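Local coordinates for uncharacterized bacterial lipoprotein (PDB 3GF6) that is of unknown function but is a bacterial lipoprotein with an all-beta fold of two antiparallel sheets, at residues A113-V124 / R170-S181; Y133-L141 / E152-L162. All blocks are in the same frame, centred on the assembly; numbering follows the deposited sequence. Where two conformers were deposited one is given.

In the fold
Following the chain from the N terminus, residues 113-124 come first, on strand 112-123, and a short turn then leads into the strand that carries residues 133-141. Contact 2 closes the first loop: the ten residues after Leu141 bring the chain back as 152-162, antiparallel to 133-141. Contact 1 closes the larger one, when residues 170-181 return beside 113-124, so that contact 2 lies wholly within its span and the two do not cross. Contact 1 pairs strands of one sheet and contact 2 strands of the other. The pairs meet face to face, Tyr178 of contact 1 packing on Leu138 and Phe154 of contact 2, and together tie the two layers into a sandwich.

Contact 1. Residues A113-V124 / R170-S181; sequences AVKLRLKGELLV and RTCTFDITYDRS. With EDO (1,2-ethanediol), chain G; EDO (1,2-ethanediol), chain C.
Lys115 NZ has several partners: Asp179 OD1 forms a salt bridge with it at 2.7 Å, the carbonyl of Leu22 is a further acceptor, and a water weakly bonded to the amine donates to Asp179 OD2. The side chains run alongside each other, the amine meeting OD1 on its syn side, 22° out of the carboxylate plane. Further along this polar face Arg117 grips Asp175 side-on, NE to OD1 at 2.8 Å and NH2 to OD2 at 2.8 Å, both on syn lone pairs. The two flat groups are only 4° from coplanar, and Arg117 reaches the carboxylate with an extended chain. Glu121, whose carboxylate pairs with Arg208, leans its CG against Thr173 OG1 at 3.4 Å.

The middle of the opposite face is apolar. Phe174 CG sits between its own backbone N and carbonyl carbon (chi1 47°), which lays the ring over Gly120, with Gly120 CA 4.0 Å from the Phe174 ring centroid in a CH-pi contact. At Gly120's backbone angles a CB would press on the preceding carbonyl O, and would also crowd the ring. Leu118 CG reaches Phe174 CE1 at 3.6 Å. Paired N-H and C=O bonds run from Val114 to Leu122, the ladder of an antiparallel pair. Strand 203-219 flanks 113-124 on its other edge, while Leu118, Ile176 and Tyr178 pack on strands 129-139 and 153-158 of the facing sheet.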
# COMPACT_ATOMS: atom_id res chain seq x y z
N ALA A 113 -13.52 -2.76 -11.24
CA ALA A 113 -13.26 -3.95 -10.44
C ALA A 113 -11.77 -4.11 -10.33
O ALA A 113 -11.04 -3.82 -11.28
CB ALA A 113 -13.90 -5.21 -11.09
N VAL A 114 -11.30 -4.57 -9.17
CA VAL A 114 -9.89 -4.75 -8.88
C VAL A 114 -9.64 -6.20 -8.47
O VAL A 114 -10.38 -6.77 -7.67
CB VAL A 114 -9.40 -3.78 -7.74
CG1 VAL A 114 -7.99 -4.11 -7.25
CG2 VAL A 114 -9.42 -2.32 -8.24
N LYS A 115 -8.55 -6.77 -8.99
CA LYS A 115 -8.04 -8.06 -8.54
C LYS A 115 -6.59 -7.85 -8.24
O LYS A 115 -5.84 -7.34 -9.10
CB LYS A 115 -8.18 -9.12 -9.64
CG LYS A 115 -9.66 -9.31 -10.12
CD LYS A 115 -9.77 -10.34 -11.21
CE LYS A 115 -11.23 -10.61 -11.59
NZ LYS A 115 -11.95 -11.37 -10.55
N LEU A 116 -6.19 -8.19 -7.01
CA LEU A 116 -4.81 -8.02 -6.64
C LEU A 116 -4.33 -9.09 -5.69
O LEU A 116 -5.13 -9.74 -5.00
CB LEU A 116 -4.54 -6.61 -6.06
CG LEU A 116 -5.16 -6.20 -4.71
CD1 LEU A 116 -4.37 -6.79 -3.52
CD2 LEU A 116 -5.23 -4.68 -4.60
N ARG A 117 -3.02 -9.29 -5.68
CA ARG A 117 -2.36 -10.09 -4.64
C ARG A 117 -1.13 -9.30 -4.21
O ARG A 117 -0.42 -8.78 -5.04
CB ARG A 117 -1.96 -11.48 -5.14
CG ARG A 117 -1.31 -12.36 -4.07
CD ARG A 117 -1.21 -13.80 -4.61
NE ARG A 117 -0.59 -14.71 -3.66
CZ ARG A 117 -0.21 -15.94 -3.98
NH1 ARG A 117 -0.40 -16.39 -5.22
NH2 ARG A 117 0.36 -16.71 -3.07
N LEU A 118 -0.93 -9.17 -2.89
CA LEU A 118 0.24 -8.53 -2.32
C LEU A 118 0.88 -9.54 -1.40
O LEU A 118 0.28 -9.93 -0.36
CB LEU A 118 -0.14 -7.25 -1.54
CG LEU A 118 1.01 -6.60 -0.78
CD1 LEU A 118 2.01 -6.10 -1.79
CD2 LEU A 118 0.53 -5.42 0.13
N LYS A 119 2.07 -10.04 -1.82
CA LYS A 119 2.77 -11.09 -1.09
C LYS A 119 4.20 -10.64 -0.92
O LYS A 119 4.79 -10.14 -1.86
CB LYS A 119 2.71 -12.43 -1.87
CG LYS A 119 3.49 -13.58 -1.22
CD LYS A 119 3.26 -14.89 -1.99
CE LYS A 119 4.17 -16.04 -1.55
NZ LYS A 119 4.56 -15.93 -0.12
N GLY A 120 4.73 -10.81 0.28
CA GLY A 120 6.07 -10.34 0.58
C GLY A 120 6.37 -10.20 2.05
O GLY A 120 5.74 -10.83 2.87
N GLU A 121 7.37 -9.39 2.38
CA GLU A 121 7.80 -9.24 3.77
C GLU A 121 8.42 -7.90 4.05
O GLU A 121 9.25 -7.41 3.28
CB GLU A 121 8.76 -10.37 4.18
CG GLU A 121 9.07 -10.38 5.66
CD GLU A 121 10.08 -11.44 6.04
OE1 GLU A 121 10.45 -12.26 5.18
OE2 GLU A 121 10.51 -11.45 7.21
N LEU A 122 7.98 -7.28 5.15
CA LEU A 122 8.62 -6.10 5.71
C LEU A 122 9.60 -6.55 6.79
O LEU A 122 9.24 -7.33 7.66
CB LEU A 122 7.58 -5.16 6.32
CG LEU A 122 8.07 -3.88 7.00
CD1 LEU A 122 8.74 -2.90 6.04
CD2 LEU A 122 6.89 -3.22 7.73
N LEU A 123 10.83 -6.07 6.69
CA LEU A 123 11.87 -6.30 7.71
C LEU A 123 12.59 -5.03 8.12
O LEU A 123 13.24 -4.38 7.28
CB LEU A 123 12.96 -7.27 7.19
CG LEU A 123 12.52 -8.58 6.57
CD1 LEU A 123 12.23 -8.37 5.07
CD2 LEU A 123 13.59 -9.74 6.81
N VAL A 124 12.56 -4.72 9.43
CA VAL A 124 13.53 -3.78 10.02
C VAL A 124 14.87 -4.43 10.20
O VAL A 124 14.96 -5.67 10.29
CB VAL A 124 13.11 -3.21 11.42
CG1 VAL A 124 11.67 -2.89 11.43
CG2 VAL A 124 13.44 -4.20 12.53
N ARG A 170 9.90 -7.39 14.38
CA ARG A 170 10.89 -6.88 13.43
C ARG A 170 10.51 -7.19 11.99
O ARG A 170 11.04 -6.56 11.08
CB ARG A 170 12.27 -7.47 13.71
CG ARG A 170 12.93 -6.92 15.00
CD ARG A 170 14.02 -7.83 15.48
NE ARG A 170 14.39 -7.52 16.86
CZ ARG A 170 15.15 -8.30 17.63
NH1 ARG A 170 15.60 -9.47 17.18
NH2 ARG A 170 15.43 -7.93 18.89
N THR A 171 9.64 -8.19 11.78
CA THR A 171 9.21 -8.59 10.45
C THR A 171 7.72 -8.81 10.39
O THR A 171 7.07 -9.13 11.39
CB THR A 171 9.92 -9.90 9.97
OG1 THR A 171 9.51 -11.02 10.76
CG2 THR A 171 11.41 -9.77 10.05
N CYS A 172 7.16 -8.57 9.21
CA CYS A 172 5.79 -8.87 8.93
C CYS A 172 5.75 -9.51 7.54
O CYS A 172 6.11 -8.84 6.54
CB CYS A 172 4.92 -7.61 8.98
SG CYS A 172 3.15 -7.95 8.72
N THR A 173 5.27 -10.76 7.50
CA THR A 173 5.22 -11.58 6.28
C THR A 173 3.78 -11.70 5.88
O THR A 173 2.94 -12.13 6.68
CB THR A 173 5.83 -12.97 6.56
OG1 THR A 173 7.14 -12.80 7.10
CG2 THR A 173 5.89 -13.85 5.31
N PHE A 174 3.46 -11.27 4.65
CA PHE A 174 2.06 -11.13 4.23
C PHE A 174 1.77 -11.78 2.89
O PHE A 174 2.65 -11.93 2.05
CB PHE A 174 1.66 -9.63 4.17
CG PHE A 174 2.66 -8.77 3.44
CD1 PHE A 174 2.60 -8.62 2.07
CD2 PHE A 174 3.69 -8.13 4.14
CE1 PHE A 174 3.55 -7.88 1.38
CE2 PHE A 174 4.64 -7.34 3.47
CZ PHE A 174 4.57 -7.22 2.09
N ASP A 175 0.50 -12.15 2.69
CA ASP A 175 0.05 -12.70 1.43
C ASP A 175 -1.46 -12.50 1.40
O ASP A 175 -2.22 -13.32 1.91
CB ASP A 175 0.42 -14.18 1.31
CG ASP A 175 0.12 -14.77 -0.08
OD1 ASP A 175 -0.42 -14.03 -0.94
OD2 ASP A 175 0.44 -15.97 -0.32
N ILE A 176 -1.88 -11.35 0.87
CA ILE A 176 -3.28 -10.93 0.90
C ILE A 176 -3.78 -10.82 -0.53
O ILE A 176 -3.02 -10.57 -1.50
CB ILE A 176 -3.52 -9.58 1.68
CG1 ILE A 176 -2.75 -8.43 1.01
CG2 ILE A 176 -3.16 -9.80 3.14
CD1 ILE A 176 -3.16 -7.02 1.42
N THR A 177 -5.07 -11.02 -0.68
CA THR A 177 -5.71 -10.82 -1.98
C THR A 177 -6.98 -9.97 -1.83
O THR A 177 -7.58 -9.89 -0.75
CB THR A 177 -6.10 -12.15 -2.63
OG1 THR A 177 -7.01 -12.86 -1.78
CG2 THR A 177 -4.88 -12.97 -2.91
N TYR A 178 -7.36 -9.32 -2.93
CA TYR A 178 -8.58 -8.53 -2.99
C TYR A 178 -9.18 -8.70 -4.38
O TYR A 178 -8.45 -8.69 -5.38
CB TYR A 178 -8.29 -7.07 -2.64
CG TYR A 178 -9.48 -6.11 -2.75
CD1 TYR A 178 -10.36 -5.90 -1.68
CD2 TYR A 178 -9.75 -5.43 -3.94
CE1 TYR A 178 -11.41 -5.01 -1.78
CE2 TYR A 178 -10.84 -4.53 -4.05
CZ TYR A 178 -11.68 -4.34 -2.97
OH TYR A 178 -12.75 -3.46 -3.11
N ASP A 179 -10.48 -8.92 -4.42
CA ASP A 179 -11.20 -9.21 -5.65
C ASP A 179 -12.65 -8.74 -5.54
O ASP A 179 -13.54 -9.47 -5.12
CB ASP A 179 -11.07 -10.71 -5.91
CG ASP A 179 -11.60 -11.15 -7.26
OD1 ASP A 179 -12.09 -10.36 -8.09
OD2 ASP A 179 -11.51 -12.39 -7.48
N ARG A 180 -12.89 -7.48 -5.90
CA ARG A 180 -14.21 -6.90 -5.72
C ARG A 180 -14.51 -5.97 -6.88
O ARG A 180 -13.63 -5.71 -7.73
CB ARG A 180 -14.34 -6.19 -4.37
CG ARG A 180 -14.01 -7.04 -3.15
CD ARG A 180 -15.14 -8.07 -2.83
NE ARG A 180 -16.24 -7.40 -2.15
CZ ARG A 180 -16.43 -7.32 -0.83
NH1 ARG A 180 -15.65 -7.94 0.06
NH2 ARG A 180 -17.46 -6.64 -0.39
N SER A 181 -15.76 -5.53 -6.95
CA SER A 181 -16.28 -4.84 -8.10
C SER A 181 -17.11 -3.61 -7.72
O SER A 181 -17.22 -3.28 -6.55
CB SER A 181 -17.14 -5.84 -8.89
OG SER A 181 -18.29 -6.20 -8.15
C1 EDO G . -7.40 -11.60 -6.36
O1 EDO G . -6.12 -12.18 -6.10
C2 EDO G . -8.42 -12.74 -6.40
O2 EDO G . -8.82 -12.98 -7.75
C1 EDO C . -2.75 -16.44 -7.36
O1 EDO C . -1.91 -15.35 -7.68
C2 EDO C . -3.70 -16.57 -8.50
O2 EDO C . -2.91 -17.23 -9.47
O HOH W 1 -12.35 -14.12 -9.16
O HOH W 2 4.62 -13.98 2.19
O HOH W 3 8.82 -14.96 6.58

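Contact 2. Residues Y133-L141 / E152-L162; sequences YVYAQLASL and EVFMCKGGMKL
Leu138 O accepts two backbone N-H groups, Phe154 N at 2.9 Å and Met155 N at 3.0 Å, and this double grip marks a classic beta bulge: two residues of 152-162 face one of 133-141. Past it, Ser140 N bonds to Glu152 O at 2.8 Å with the register shifted by one. Before it the antiparallel pairing is regular, and Gly159 N ends it with a nearly linear bond to Val134 O.

The bulge turns Phe154 toward the partner strand, where CE2 and CZ lie beside Ser140, CZ coming within 3.9 Å of its CB, while Glu152 O stands above the centre of one ring face. With an alanine here the ring would be lost, which would probably open a gap beside Ser140 and take away one of the groups that Tyr178 and Leu188 pack on.

Met155, a selenomethionine, bends at its last torsion (chi3 71°) and brings CE to 3.8 Å from Ala136 CB. Leu162 CD1 also approaches Ala136 CB, while its CD2 meets Val134 CG2 at 3.6 Å. On the other face Cys156 SG sits obliquely to the Tyr135 ring, 4.7 Å from its centroid. Gln137 OE1, buried here, lies 3.4 Å from Cys156 SG and beside the Val153 methyls.

Outside this first shell, strand 187-198 holds the far edge of 133-141 by backbone hydrogen bonds, and strand 14-16 lines the other edge of 153-158, its Asp14 and Glu16 pairing with Lys157. Ala136, Leu138 and Met155 meet strands 112-123 and 171-183 across the sandwich.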
# COMPACT_ATOMS: atom_id res chain seq x y z
N TYR A 133 2.99 -0.02 13.79
CA TYR A 133 1.84 -0.43 12.98
C TYR A 133 2.26 -0.59 11.53
O TYR A 133 3.27 -0.02 11.09
CB TYR A 133 0.67 0.55 13.14
CG TYR A 133 0.80 1.89 12.40
CD1 TYR A 133 0.56 1.99 11.03
CD2 TYR A 133 1.08 3.06 13.08
CE1 TYR A 133 0.71 3.20 10.36
CE2 TYR A 133 1.16 4.29 12.44
CZ TYR A 133 1.00 4.36 11.08
OH TYR A 133 1.05 5.58 10.43
N VAL A 134 1.49 -1.39 10.81
CA VAL A 134 1.66 -1.58 9.37
C VAL A 134 0.32 -1.99 8.78
O VAL A 134 -0.34 -2.89 9.31
CB VAL A 134 2.76 -2.61 9.00
CG1 VAL A 134 2.62 -3.96 9.76
CG2 VAL A 134 2.80 -2.88 7.49
N TYR A 135 -0.08 -1.35 7.71
CA TYR A 135 -1.27 -1.77 6.98
C TYR A 135 -1.22 -1.48 5.50
O TYR A 135 -0.56 -0.52 5.08
CB TYR A 135 -2.51 -1.15 7.58
CG TYR A 135 -2.73 0.34 7.46
CD1 TYR A 135 -2.11 1.23 8.33
CD2 TYR A 135 -3.61 0.85 6.54
CE1 TYR A 135 -2.41 2.60 8.27
CE2 TYR A 135 -3.88 2.21 6.46
CZ TYR A 135 -3.27 3.07 7.32
OH TYR A 135 -3.61 4.37 7.28
N ALA A 136 -1.93 -2.32 4.72
CA ALA A 136 -2.10 -2.17 3.26
C ALA A 136 -3.47 -1.58 3.00
O ALA A 136 -4.46 -1.95 3.65
CB ALA A 136 -1.90 -3.51 2.51
N GLN A 137 -3.53 -0.62 2.08
CA GLN A 137 -4.79 0.03 1.79
C GLN A 137 -5.00 0.37 0.32
O GLN A 137 -4.12 0.93 -0.34
CB GLN A 137 -4.91 1.30 2.62
CG GLN A 137 -6.21 2.01 2.48
CD GLN A 137 -6.48 2.88 3.67
OE1 GLN A 137 -7.02 2.41 4.66
NE2 GLN A 137 -6.09 4.17 3.60
N LEU A 138 -6.18 -0.02 -0.16
CA LEU A 138 -6.70 0.37 -1.47
C LEU A 138 -7.87 1.29 -1.19
O LEU A 138 -8.77 0.91 -0.46
CB LEU A 138 -7.18 -0.85 -2.22
CG LEU A 138 -7.64 -0.68 -3.64
CD1 LEU A 138 -6.35 -0.36 -4.49
CD2 LEU A 138 -8.46 -1.95 -4.12
N ALA A 139 -7.86 2.47 -1.79
CA ALA A 139 -8.78 3.56 -1.47
C ALA A 139 -8.84 4.59 -2.58
O ALA A 139 -7.90 4.72 -3.37
CB ALA A 139 -8.35 4.23 -0.15
N SER A 140 -9.93 5.34 -2.62
CA SER A 140 -10.05 6.49 -3.52
C SER A 140 -9.56 7.82 -2.89
O SER A 140 -9.71 8.84 -3.51
CB SER A 140 -11.48 6.60 -4.04
OG SER A 140 -12.31 7.02 -2.98
N LEU A 141 -9.05 7.77 -1.65
CA LEU A 141 -8.38 8.89 -0.96
C LEU A 141 -7.03 8.41 -0.44
O LEU A 141 -6.86 7.20 -0.24
CB LEU A 141 -9.22 9.38 0.21
CG LEU A 141 -10.61 9.91 -0.18
CD1 LEU A 141 -11.42 10.21 1.08
CD2 LEU A 141 -10.46 11.18 -1.08
N GLU A 152 -14.80 5.50 0.99
CA GLU A 152 -13.70 5.60 0.03
C GLU A 152 -12.58 4.58 0.23
O GLU A 152 -11.73 4.38 -0.66
CB GLU A 152 -13.09 7.00 0.11
CG GLU A 152 -13.98 8.11 -0.42
CD GLU A 152 -15.00 8.66 0.54
OE1 GLU A 152 -14.99 8.29 1.75
OE2 GLU A 152 -15.80 9.51 0.06
N VAL A 153 -12.58 3.95 1.39
CA VAL A 153 -11.64 2.87 1.68
C VAL A 153 -12.23 1.54 1.21
O VAL A 153 -13.28 1.09 1.71
CB VAL A 153 -11.24 2.84 3.17
CG1 VAL A 153 -10.46 1.57 3.49
CG2 VAL A 153 -10.35 4.03 3.48
N PHE A 154 -11.56 0.95 0.22
CA PHE A 154 -12.05 -0.27 -0.45
C PHE A 154 -11.47 -1.54 0.22
O PHE A 154 -12.15 -2.56 0.34
CB PHE A 154 -11.70 -0.26 -1.95
CG PHE A 154 -12.27 0.93 -2.71
CD1 PHE A 154 -13.50 1.48 -2.39
CD2 PHE A 154 -11.50 1.56 -3.71
CE1 PHE A 154 -14.00 2.59 -3.08
CE2 PHE A 154 -11.99 2.66 -4.39
CZ PHE A 154 -13.23 3.17 -4.08
N MSE A 155 -10.21 -1.45 0.64
CA MSE A 155 -9.52 -2.55 1.29
C MSE A 155 -8.58 -1.95 2.31
O MSE A 155 -7.81 -1.02 2.02
CB MSE A 155 -8.71 -3.42 0.31
CG MSE A 155 -8.19 -4.74 0.91
SE MSE A 155 -6.55 -5.36 0.08
CE MSE A 155 -5.28 -4.03 0.79
N CYS A 156 -8.64 -2.48 3.51
CA CYS A 156 -7.72 -2.07 4.57
C CYS A 156 -7.39 -3.29 5.40
O CYS A 156 -8.27 -3.87 6.03
CB CYS A 156 -8.33 -0.96 5.45
SG CYS A 156 -7.18 -0.32 6.69
N LYS A 157 -6.13 -3.69 5.38
CA LYS A 157 -5.64 -4.86 6.11
C LYS A 157 -4.41 -4.48 6.92
O LYS A 157 -3.33 -4.18 6.37
CB LYS A 157 -5.37 -6.06 5.20
CG LYS A 157 -6.65 -6.69 4.63
CD LYS A 157 -6.38 -7.69 3.54
CE LYS A 157 -7.70 -8.08 2.82
NZ LYS A 157 -8.79 -8.71 3.66
N GLY A 158 -4.60 -4.46 8.23
CA GLY A 158 -3.53 -4.12 9.17
C GLY A 158 -3.15 -5.16 10.18
O GLY A 158 -3.91 -6.09 10.52
N GLY A 159 -1.94 -5.03 10.69
CA GLY A 159 -1.50 -5.84 11.83
C GLY A 159 -1.59 -7.32 11.48
O GLY A 159 -1.20 -7.73 10.37
N MSE A 160 -2.17 -8.09 12.39
CA MSE A 160 -2.29 -9.55 12.18
C MSE A 160 -3.30 -9.89 11.11
O MSE A 160 -3.34 -11.05 10.64
CB MSE A 160 -2.61 -10.28 13.47
CG MSE A 160 -1.79 -9.87 14.58
SE MSE A 160 -2.35 -10.85 16.11
CE MSE A 160 -1.08 -12.25 15.87
N LYS A 161 -4.09 -8.91 10.66
CA LYS A 161 -4.93 -9.13 9.48
C LYS A 161 -4.15 -8.97 8.17
O LYS A 161 -4.62 -9.41 7.13
CB LYS A 161 -6.13 -8.17 9.46
CG LYS A 161 -7.03 -8.26 10.67
CD LYS A 161 -7.57 -9.65 10.87
CE LYS A 161 -8.61 -9.64 11.99
NZ LYS A 161 -9.32 -10.94 12.04
N LEU A 162 -3.01 -8.30 8.21
CA LEU A 162 -2.15 -8.16 7.04
C LEU A 162 -1.21 -9.35 6.94
O LEU A 162 -1.07 -9.97 5.88
CB LEU A 162 -1.33 -6.86 7.11
CG LEU A 162 -0.23 -6.72 6.03
CD1 LEU A 162 -0.88 -6.72 4.63
CD2 LEU A 162 0.60 -5.46 6.31